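Side-chain contacts in phosphotriesterase homology protein (Escherichia coli, PDB 1BF6), which hydrolyses phosphorylated glyceryl acetates and aromatic acetates and propionates, using two zinc ions bound in a TIM-barrel fold: residues A62-M65 and L66-R70; V97-L100 and A101-M104. All coordinates share one frame; numbering follows the deposited sequence.

Interaction 1: residues A62-M65 and L66-R70; sequences AQFM and LDVMR
Gln63 reaches Asp67 and Phe64 reaches Val68 in a local, one-turn contact along helix 62-72. This helix links the parallel strands 47-52 and 75-80. The polar pair sits on the solvent-facing side of the helix. Gln63 NE2 donates to Asp67 OD1 at 3.0 Å with an N-H...O angle of 156°. The oxygen lies almost in the plane of the amide, yet the amide nitrogen comes from above the carboxylate plane, 43° out of it. The amide and carboxylate planes are turned against each other, by about the same angle. Gln63 CG is anti to the backbone N, and the bend at chi2 (58°) turns the amide forward along the helix toward Asp67. Its OE1 touches Leu66 CD1 at 3.9 Å. The apolar pair faces helix 32-44. Phe64 CE1 meets Val68 CG2 at 3.8 Å, and CG2 lies 3.3 Å from Phe64 O. The Phe64 ring makes edge-to-face contacts with His15 and Tyr32, and Val68 packs on Tyr32, Ile35 and Met39. On the inner face Met65 and Met69 both touch Val76 of strand 75-80, and Met69 CG rests 3.3 Å from Met65 O. Backbone bonds run from Leu66 N to Ala62 O, and likewise for the next three residues. The two main pairs are i to i+4, with Leu66 at i+3 from Gln63. The amphipathic helix is the crossover of a beta-alpha-beta unit in the TIM barrel.

Interaction 2: residues V97-L100 and A101-M104; sequences VQEL and AQEM
Across this turn of helix 97-109, backbone hydrogen bonds join Ala101 N to Val97 O (3.0 Å), Gln102 N to Gln98 O, Glu103 N to Glu99 O and Met104 N to Leu100 O. A water links the Glu103 side chain to the backbone of Glu99. It donates to Glu103 OE1 at 2.8 Å and, weakly, to Glu99 O at 3.1 Å. The Glu103 chain runs straight out from the backbone (chi1 179°) and brings the carboxylate to this water. The same OE1 is also hydrogen-bonded to Tyr82 OH. The carboxylate of Glu99 turns back instead, and its OE1 accepts from Ser96 N. Van der Waals contacts complete the account. Gln102 lies back along the previous turn, its CG a close 3.1 Å from Gln98 O and its OE1 a loose 4.2 Å from Glu99 CG. The Met104 chain bends at chi3 (-111°), which brings CE back to 3.7 Å from Leu100 O and, loosely, 4.4 Å from Leu100 CB. Val97, Leu100 and Met104 all touch Ala142 of helix 134-150, and Ala101 touches Leu145. At the first turn, the bond from Ser96, just before the helix, to Glu99 resembles one half of a capping box.

In the fold
Interactions 1 and 2 are separate single-helix contacts that follow in series along the chain. Their centres lie 26 Å apart, their nearest atoms are about 13 Å apart, and they do not touch. Neither contact supplies a zinc ligand. The Met65 side chain is about 8 Å from that of His13, a zinc ligand, and about 12 Å from a zinc ion. In interaction 2 the Met104 side chain is about 8 Å from that of the glucose-binding His147 and about 11 Å from that of Glu124, which binds both zinc ions.

Interaction 1: residues A62-M65 and L66-R70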
loop_
_atom_site.group_PDB
_atom_site.type_symbol
_atom_site.label_atom_id
_atom_site.label_comp_id
_atom_site.label_asym_id
_atom_site.label_seq_id
_atom_site.Cartn_x
_atom_site.Cartn_y
_atom_site.Cartn_z
ATOM N N ALA A 62 8.301 3.412 -13.815
ATOM C CA ALA A 62 9.398 2.565 -13.365
ATOM C C ALA A 62 10.756 3.267 -13.383
ATOM O O ALA A 62 11.534 3.127 -12.442
ATOM C CB ALA A 62 9.453 1.275 -14.206
ATOM N N GLN A 63 11.031 4.042 -14.427
ATOM C CA GLN A 63 12.313 4.728 -14.529
ATOM C C GLN A 63 12.519 5.716 -13.380
ATOM O O GLN A 63 13.599 5.779 -12.788
ATOM C CB GLN A 63 12.450 5.437 -15.873
ATOM C CG GLN A 63 13.859 5.881 -16.153
ATOM C CD GLN A 63 14.840 4.727 -16.126
ATOM O OE1 GLN A 63 14.720 3.782 -16.906
ATOM N NE2 GLN A 63 15.804 4.784 -15.216
ATOM N N PHE A 64 11.452 6.435 -13.046
ATOM C CA PHE A 64 11.455 7.417 -11.965
ATOM C C PHE A 64 11.816 6.727 -10.659
ATOM O O PHE A 64 12.584 7.265 -9.855
ATOM C CB PHE A 64 10.058 8.025 -11.854
ATOM C CG PHE A 64 9.955 9.171 -10.886
ATOM C CD1 PHE A 64 9.802 8.943 -9.521
ATOM C CD2 PHE A 64 9.936 10.484 -11.354
ATOM C CE1 PHE A 64 9.625 10.008 -8.638
ATOM C CE2 PHE A 64 9.759 11.553 -10.482
ATOM C CZ PHE A 64 9.604 11.314 -9.130
ATOM N N MET A 65 11.241 5.540 -10.445
ATOM C CA MET A 65 11.509 4.766 -9.232
ATOM C C MET A 65 12.944 4.233 -9.223
ATOM O O MET A 65 13.599 4.229 -8.177
ATOM C CB MET A 65 10.487 3.633 -9.073
ATOM C CG MET A 65 9.044 4.134 -8.924
ATOM S SD MET A 65 7.830 2.884 -8.476
ATOM C CE MET A 65 7.595 2.049 -10.066
ATOM N N LEU A 66 13.432 3.804 -10.389
ATOM C CA LEU A 66 14.801 3.299 -10.515
ATOM C C LEU A 66 15.776 4.429 -10.192
ATOM O O LEU A 66 16.811 4.212 -9.546
ATOM C CB LEU A 66 15.079 2.817 -11.946
ATOM C CG LEU A 66 14.519 1.456 -12.382
ATOM C CD1 LEU A 66 14.742 1.279 -13.882
ATOM C CD2 LEU A 66 15.197 0.334 -11.587
ATOM N N ASP A 67 15.440 5.628 -10.670
ATOM C CA ASP A 67 16.262 6.813 -10.457
ATOM C C ASP A 67 16.285 7.223 -8.989
ATOM O O ASP A 67 17.348 7.557 -8.466
ATOM C CB ASP A 67 15.777 7.980 -11.324
ATOM C CG ASP A 67 16.024 7.759 -12.809
ATOM O OD1 ASP A 67 16.764 6.823 -13.180
ATOM O OD2 ASP A 67 15.466 8.528 -13.612
ATOM N N VAL A 68 15.117 7.206 -8.337
ATOM C CA VAL A 68 15.025 7.561 -6.920
ATOM C C VAL A 68 15.931 6.628 -6.116
ATOM O O VAL A 68 16.688 7.087 -5.269
ATOM C CB VAL A 68 13.566 7.488 -6.390
ATOM C CG1 VAL A 68 13.546 7.509 -4.868
ATOM C CG2 VAL A 68 12.757 8.664 -6.915
ATOM N N MET A 69 15.877 5.328 -6.413
ATOM C CA MET A 69 16.714 4.336 -5.727
ATOM C C MET A 69 18.209 4.594 -5.937
ATOM O O MET A 69 19.016 4.476 -5.010
ATOM C CB MET A 69 16.389 2.920 -6.217
ATOM C CG MET A 69 15.037 2.384 -5.793
ATOM S SD MET A 69 14.949 0.561 -5.979
ATOM C CE MET A 69 14.298 0.437 -7.643
ATOM N N ARG A 70 18.572 4.901 -7.173
ATOM C CA ARG A 70 19.952 5.179 -7.548
ATOM C C ARG A 70 20.494 6.391 -6.770
ATOM O O ARG A 70 21.587 6.352 -6.203
ATOM C CB ARG A 70 19.995 5.445 -9.054
ATOM C CG ARG A 70 21.316 5.911 -9.610
ATOM C CD ARG A 70 22.125 4.763 -10.169
ATOM N NE ARG A 70 23.265 5.256 -10.938
ATOM C CZ ARG A 70 24.356 4.542 -11.212
ATOM N NH1 ARG A 70 24.467 3.286 -10.786
ATOM N NH2 ARG A 70 25.356 5.100 -11.889
#

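Interaction 2: residues V97-L100 and A101-M104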
loop_
_atom_site.group_PDB
_atom_site.type_symbol
_atom_site.label_atom_id
_atom_site.label_comp_id
_atom_site.label_asym_id
_atom_site.label_seq_id
_atom_site.Cartn_x
_atom_site.Cartn_y
_atom_site.Cartn_z
ATOM N N VAL A 97 -10.439 -12.392 -17.953
ATOM C CA VAL A 97 -9.752 -12.477 -16.667
ATOM C C VAL A 97 -8.360 -13.119 -16.837
ATOM O O VAL A 97 -7.409 -12.725 -16.168
ATOM C CB VAL A 97 -10.631 -13.220 -15.615
ATOM C CG1 VAL A 97 -10.888 -14.664 -16.035
ATOM C CG2 VAL A 97 -9.990 -13.166 -14.236
ATOM N N GLN A 98 -8.231 -14.056 -17.785
ATOM C CA GLN A 98 -6.950 -14.721 -18.058
ATOM C C GLN A 98 -5.924 -13.742 -18.634
ATOM O O GLN A 98 -4.734 -13.804 -18.311
ATOM C CB GLN A 98 -7.125 -15.895 -19.046
ATOM C CG GLN A 98 -7.809 -17.125 -18.477
ATOM C CD GLN A 98 -9.321 -17.030 -18.482
ATOM O OE1 GLN A 98 -9.920 -16.153 -19.128
ATOM N NE2 GLN A 98 -9.956 -17.942 -17.758
ATOM N N GLU A 99 -6.372 -12.858 -19.519
ATOM C CA GLU A 99 -5.464 -11.879 -20.105
ATOM C C GLU A 99 -4.994 -10.902 -19.015
ATOM O O GLU A 99 -3.811 -10.546 -18.967
ATOM C CB GLU A 99 -6.137 -11.141 -21.265
ATOM C CG GLU A 99 -6.252 -11.980 -22.551
ATOM C CD GLU A 99 -7.160 -11.354 -23.598
ATOM O OE1 GLU A 99 -8.216 -10.814 -23.229
ATOM O OE2 GLU A 99 -6.821 -11.418 -24.797
ATOM N N LEU A 100 -5.907 -10.512 -18.124
ATOM C CA LEU A 100 -5.553 -9.595 -17.029
ATOM C C LEU A 100 -4.486 -10.261 -16.135
ATOM O O LEU A 100 -3.457 -9.651 -15.831
ATOM C CB LEU A 100 -6.792 -9.194 -16.219
ATOM C CG LEU A 100 -7.877 -8.392 -16.969
ATOM C CD1 LEU A 100 -9.035 -8.060 -16.052
ATOM C CD2 LEU A 100 -7.291 -7.125 -17.601
ATOM N N ALA A 101 -4.699 -11.537 -15.794
ATOM C CA ALA A 101 -3.742 -12.299 -14.977
ATOM C C ALA A 101 -2.384 -12.441 -15.665
ATOM O O ALA A 101 -1.345 -12.295 -15.028
ATOM C CB ALA A 101 -4.299 -13.670 -14.632
ATOM N N GLN A 102 -2.385 -12.716 -16.968
ATOM C CA GLN A 102 -1.137 -12.860 -17.715
ATOM C C GLN A 102 -0.316 -11.575 -17.655
ATOM O O GLN A 102 0.912 -11.616 -17.564
ATOM C CB GLN A 102 -1.416 -13.202 -19.181
ATOM C CG GLN A 102 -1.977 -14.593 -19.425
ATOM C CD GLN A 102 -2.379 -14.797 -20.877
ATOM O OE1 GLN A 102 -2.612 -13.833 -21.618
ATOM N NE2 GLN A 102 -2.436 -16.053 -21.301
ATOM N N GLU A 103 -0.996 -10.436 -17.782
ATOM C CA GLU A 103 -0.331 -9.141 -17.734
ATOM C C GLU A 103 0.372 -8.963 -16.392
ATOM O O GLU A 103 1.534 -8.570 -16.349
ATOM C CB GLU A 103 -1.349 -8.010 -17.924
ATOM C CG GLU A 103 -0.730 -6.596 -17.860
ATOM C CD GLU A 103 -1.774 -5.481 -17.916
ATOM O OE1 GLU A 103 -2.979 -5.788 -17.979
ATOM O OE2 GLU A 103 -1.380 -4.296 -17.875
ATOM N N MET A 104 -0.335 -9.264 -15.305
ATOM C CA MET A 104 0.239 -9.125 -13.964
ATOM C C MET A 104 1.437 -10.062 -13.784
ATOM O O MET A 104 2.483 -9.642 -13.302
ATOM C CB MET A 104 -0.829 -9.357 -12.897
ATOM C CG MET A 104 -1.892 -8.250 -12.857
ATOM S SD MET A 104 -3.090 -8.450 -11.549
ATOM C CE MET A 104 -4.572 -8.841 -12.413
HETATM O O HOH W 1 -4.314 -7.565 -19.663
#